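Local atomic coordinates of putative flavoprotein decarboxylase (Streptomyces olivoviridis, PDB entry 6JLS), a protein that binds flavin mononucleotide and acts as an FMN-dependent cysteine decarboxylase in the biosynthesis of thioviridamide. Residues H86-V96 / I117-C127. Sequence-based numbering, arbitrary orientation.
Sequences HVRIAAESDAV and IVTQIVMAAEC. With FMN (flavin mononucleotide), chain B.
H86 reaches from helix 85-91 to Q120 on helix 117-124, beside the flavin mononucleotide. Its CB sits against I121, 3.7 Å from CG1. With CG turned in between the backbone N and carbonyl carbon, the imidazole lies with one face against I117, whose CG1 makes a CH-pi contact 3.8 Å from the ring centroid; V87 CG2 covers the opposite face. ND1 and CD2, like CG, lie by I117 CG1, CE1 approaches the flavin methyl C8M at 4.1 Å, and at the tip NE2 donates to Q120 OE1 (2.6 Å, N-H...O 154°), coming from above the carbonyl plane. Ring and amide planes stand 70° apart. The same amide packs on the ribityl chain, OE1 lying 3.3 Å from FMN C1'; C114 O of this chain and T52, T102 and A103 of the second subunit hydrogen-bond this FMN, so the pocket is built at a subunit interface. The two helices cover one side of the parallel, Rossmann-like sheet of the flavoprotein fold, crossing at -37° with axes 8.5 Å apart. A90 CB packs on A124 CB (4.0 Å) and against the carbonyl O of I121. On strand 95-101, V96 CG1 touches V122 CG2 on the helix, while its CG2 touches A125 CB and C127 SG in the segment that follows. A water accepts from E126 N and donates to A90 O, bridging the two backbones.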
loop_
_atom_site.group_PDB
_atom_site.type_symbol
_atom_site.label_atom_id
_atom_site.label_comp_id
_atom_site.label_asym_id
_atom_site.label_seq_id
_atom_site.Cartn_x
_atom_site.Cartn_y
_atom_site.Cartn_z
ATOM N N HIS A 86 6.539 -5.853 28.361
ATOM C CA HIS A 86 6.608 -7.294 28.561
ATOM C C HIS A 86 7.599 -7.651 29.662
ATOM O O HIS A 86 7.369 -8.602 30.421
ATOM C CB HIS A 86 6.957 -7.981 27.240
ATOM C CG HIS A 86 8.266 -7.557 26.651
ATOM N ND1 HIS A 86 8.549 -6.249 26.320
ATOM C CD2 HIS A 86 9.359 -8.276 26.305
ATOM C CE1 HIS A 86 9.764 -6.180 25.807
ATOM N NE2 HIS A 86 10.277 -7.397 25.785
ATOM N N VAL A 87 8.696 -6.894 29.785
ATOM C CA VAL A 87 9.690 -7.196 30.814
ATOM C C VAL A 87 9.175 -6.779 32.188
ATOM O O VAL A 87 9.449 -7.437 33.203
ATOM C CB VAL A 87 11.035 -6.525 30.475
ATOM C CG1 VAL A 87 12.051 -6.757 31.593
ATOM C CG2 VAL A 87 11.560 -7.047 29.141
ATOM N N ARG A 88 8.408 -5.689 32.244
ATOM C CA ARG A 88 7.692 -5.368 33.470
ATOM C C ARG A 88 6.752 -6.504 33.856
ATOM O O ARG A 88 6.659 -6.872 35.030
ATOM C CB ARG A 88 6.923 -4.063 33.296
ATOM C CG ARG A 88 6.480 -3.401 34.601
ATOM C CD ARG A 88 5.488 -2.258 34.349
ATOM N NE ARG A 88 5.932 -1.355 33.284
ATOM C CZ ARG A 88 5.394 -1.312 32.065
ATOM N NH1 ARG A 88 4.382 -2.115 31.756
ATOM N NH2 ARG A 88 5.865 -0.466 31.152
ATOM N N ILE A 89 6.068 -7.089 32.873
ATOM C CA ILE A 89 5.120 -8.165 33.154
ATOM C C ILE A 89 5.850 -9.430 33.598
ATOM O O ILE A 89 5.386 -10.149 34.490
ATOM C CB ILE A 89 4.222 -8.414 31.923
ATOM C CG1 ILE A 89 3.137 -7.344 31.844
ATOM C CG2 ILE A 89 3.598 -9.795 31.976
ATOM C CD1 ILE A 89 2.241 -7.476 30.645
ATOM N N ALA A 90 7.001 -9.719 32.992
ATOM C CA ALA A 90 7.811 -10.832 33.483
ATOM C C ALA A 90 8.159 -10.644 34.954
ATOM O O ALA A 90 7.997 -11.566 35.760
ATOM C CB ALA A 90 9.087 -10.976 32.654
ATOM N N ALA A 91 8.620 -9.444 35.320
ATOM C CA ALA A 91 8.988 -9.179 36.709
ATOM C C ALA A 91 7.803 -9.346 37.647
ATOM O O ALA A 91 7.961 -9.887 38.744
ATOM C CB ALA A 91 9.572 -7.772 36.843
ATOM N N GLU A 92 6.613 -8.919 37.223
ATOM C CA GLU A 92 5.400 -8.965 38.030
ATOM C C GLU A 92 4.730 -10.335 38.050
ATOM O O GLU A 92 3.672 -10.476 38.665
ATOM C CB GLU A 92 4.411 -7.909 37.519
ATOM C CG GLU A 92 4.957 -6.484 37.571
ATOM C CD GLU A 92 4.057 -5.453 36.900
ATOM O OE1 GLU A 92 3.010 -5.834 36.323
ATOM O OE2 GLU A 92 4.411 -4.253 36.954
ATOM N N SER A 93 5.291 -11.344 37.402
ATOM C CA SER A 93 4.616 -12.631 37.301
ATOM C C SER A 93 5.058 -13.564 38.414
ATOM O O SER A 93 6.237 -13.602 38.774
ATOM C CB SER A 93 4.903 -13.277 35.948
ATOM O OG SER A 93 4.414 -12.482 34.891
ATOM N N ASP A 94 4.107 -14.327 38.952
ATOM C CA ASP A 94 4.427 -15.405 39.879
ATOM C C ASP A 94 4.638 -16.736 39.177
ATOM O O ASP A 94 5.177 -17.668 39.785
ATOM C CB ASP A 94 3.331 -15.552 40.931
ATOM C CG ASP A 94 3.049 -14.257 41.643
ATOM O OD1 ASP A 94 4.017 -13.611 42.101
ATOM O OD2 ASP A 94 1.862 -13.877 41.722
ATOM N N ALA A 95 4.235 -16.844 37.917
ATOM C CA ALA A 95 4.605 -17.982 37.095
ATOM C C ALA A 95 4.417 -17.590 35.643
ATOM O O ALA A 95 3.550 -16.773 35.320
ATOM C CB ALA A 95 3.774 -19.226 37.424
ATOM N N VAL A 96 5.237 -18.184 34.781
ATOM C CA VAL A 96 5.177 -18.013 33.336
ATOM C C VAL A 96 5.034 -19.398 32.730
ATOM O O VAL A 96 5.859 -20.274 33.003
ATOM C CB VAL A 96 6.444 -17.317 32.804
ATOM C CG1 VAL A 96 6.454 -17.274 31.269
ATOM C CG2 VAL A 96 6.600 -15.931 33.419
ATOM N N ILE A 117 9.014 -11.285 21.827
ATOM C CA ILE A 117 8.481 -10.901 23.131
ATOM C C ILE A 117 8.266 -12.118 24.029
ATOM O O ILE A 117 8.510 -12.054 25.237
ATOM C CB ILE A 117 7.193 -10.076 22.924
ATOM C CG1 ILE A 117 7.496 -8.584 23.079
ATOM C CG2 ILE A 117 6.072 -10.514 23.841
ATOM C CD1 ILE A 117 8.472 -8.055 22.055
ATOM N N VAL A 118 7.829 -13.249 23.468
ATOM C CA VAL A 118 7.622 -14.440 24.297
ATOM C C VAL A 118 8.950 -14.928 24.894
ATOM O O VAL A 118 9.054 -15.155 26.110
ATOM C CB VAL A 118 6.911 -15.549 23.501
ATOM C CG1 VAL A 118 7.067 -16.904 24.222
ATOM C CG2 VAL A 118 5.426 -15.213 23.342
ATOM N N THR A 119 9.981 -15.096 24.058
ATOM C CA THR A 119 11.266 -15.565 24.574
ATOM C C THR A 119 11.910 -14.543 25.501
ATOM O O THR A 119 12.613 -14.930 26.443
ATOM C CB THR A 119 12.222 -15.907 23.429
ATOM O OG1 THR A 119 12.267 -14.814 22.495
ATOM C CG2 THR A 119 11.766 -17.181 22.715
ATOM N N GLN A 120 11.688 -13.243 25.261
ATOM C CA GLN A 120 12.219 -12.232 26.173
ATOM C C GLN A 120 11.538 -12.300 27.536
ATOM O O GLN A 120 12.188 -12.106 28.573
ATOM C CB GLN A 120 12.057 -10.840 25.576
ATOM C CG GLN A 120 13.019 -10.532 24.459
ATOM C CD GLN A 120 12.580 -9.311 23.697
ATOM O OE1 GLN A 120 12.272 -8.284 24.291
ATOM N NE2 GLN A 120 12.497 -9.428 22.374
ATOM N N ILE A 121 10.227 -12.571 27.556
ATOM C CA ILE A 121 9.525 -12.693 28.830
ATOM C C ILE A 121 10.085 -13.858 29.640
ATOM O O ILE A 121 10.334 -13.731 30.842
ATOM C CB ILE A 121 8.013 -12.832 28.599
ATOM C CG1 ILE A 121 7.386 -11.455 28.314
ATOM C CG2 ILE A 121 7.342 -13.466 29.815
ATOM C CD1 ILE A 121 5.987 -11.533 27.670
ATOM N N VAL A 122 10.295 -15.008 29.002
ATOM C CA VAL A 122 10.791 -16.173 29.728
ATOM C C VAL A 122 12.190 -15.901 30.259
ATOM O O VAL A 122 12.477 -16.127 31.440
ATOM C CB VAL A 122 10.759 -17.431 28.836
ATOM C CG1 VAL A 122 11.477 -18.622 29.535
ATOM C CG2 VAL A 122 9.326 -17.799 28.495
ATOM N N MET A 123 13.080 -15.391 29.402
ATOM C CA MET A 123 14.457 -15.182 29.843
ATOM C C MET A 123 14.587 -14.059 30.867
ATOM O O MET A 123 15.596 -14.010 31.574
ATOM C CB MET A 123 15.367 -14.913 28.651
ATOM C CG MET A 123 15.628 -16.154 27.837
ATOM S SD MET A 123 16.940 -15.915 26.641
ATOM C CE MET A 123 18.326 -15.627 27.754
ATOM N N ALA A 124 13.598 -13.166 30.974
ATOM C CA ALA A 124 13.603 -12.135 32.004
ATOM C C ALA A 124 12.943 -12.587 33.298
ATOM O O ALA A 124 13.088 -11.914 34.323
ATOM C CB ALA A 124 12.901 -10.865 31.495
ATOM N N ALA A 125 12.229 -13.701 33.279
ATOM C CA ALA A 125 11.437 -14.101 34.425
ATOM C C ALA A 125 12.314 -14.751 35.484
ATOM O O ALA A 125 13.215 -15.540 35.176
ATOM C CB ALA A 125 10.329 -15.065 33.996
ATOM N N GLU A 126 12.036 -14.412 36.740
ATOM C CA GLU A 126 12.686 -15.024 37.889
ATOM C C GLU A 126 11.740 -15.915 38.682
ATOM O O GLU A 126 12.173 -16.589 39.627
ATOM C CB GLU A 126 13.281 -13.934 38.778
ATOM C CG GLU A 126 14.473 -13.260 38.134
ATOM C CD GLU A 126 15.139 -12.273 39.054
ATOM O OE1 GLU A 126 14.462 -11.317 39.483
ATOM O OE2 GLU A 126 16.333 -12.464 39.362
ATOM N N CYS A 127 10.470 -15.953 38.299
ATOM C CA CYS A 127 9.475 -16.848 38.857
ATOM C C CYS A 127 9.597 -18.233 38.226
ATOM O O CYS A 127 10.311 -18.415 37.237
ATOM C CB CYS A 127 8.090 -16.260 38.602
ATOM S SG CYS A 127 7.780 -15.980 36.837
HETATM N N1 FMN B . 17.870 -7.143 24.832
HETATM C C2 FMN B . 19.153 -7.235 25.324
HETATM O O2 FMN B . 19.777 -8.283 25.187
HETATM N N3 FMN B . 19.726 -6.162 25.975
HETATM C C4 FMN B . 19.023 -4.985 26.136
HETATM O O4 FMN B . 19.531 -4.021 26.714
HETATM C C4A FMN B . 17.730 -4.891 25.637
HETATM N N5 FMN B . 17.017 -3.718 25.790
HETATM C C5A FMN B . 15.731 -3.615 25.304
HETATM C C6 FMN B . 15.039 -2.424 25.479
HETATM C C7 FMN B . 13.739 -2.298 24.990
HETATM C C7M FMN B . 13.009 -0.995 25.194
HETATM C C8 FMN B . 13.131 -3.378 24.320
HETATM C C8M FMN B . 11.728 -3.248 23.787
HETATM C C9 FMN B . 13.836 -4.577 24.150
HETATM C C9A FMN B . 15.140 -4.695 24.644
HETATM N N10 FMN B . 15.858 -5.875 24.490
HETATM C C10 FMN B . 17.149 -5.974 24.982
HETATM C "C1'" FMN B . 15.249 -7.041 23.766
HETATM C "C2'" FMN B . 15.815 -7.075 22.337
HETATM O "O2'" FMN B . 15.475 -5.917 21.595
HETATM C "C3'" FMN B . 15.353 -8.313 21.580
HETATM O "O3'" FMN B . 15.964 -9.440 22.162
HETATM C "C4'" FMN B . 15.729 -8.181 20.105
HETATM O "O4'" FMN B . 15.161 -9.190 19.287
HETATM C "C5'" FMN B . 17.241 -8.177 19.926
HETATM O "O5'" FMN B . 17.454 -8.167 18.535
HETATM P P FMN B . 18.926 -8.082 17.915
HETATM O O1P FMN B . 19.909 -8.731 18.873
HETATM O O2P FMN B . 18.948 -8.839 16.605
HETATM O O3P FMN B . 19.314 -6.638 17.727
HETATM O O HOH W 1 9.708 -12.875 37.730
#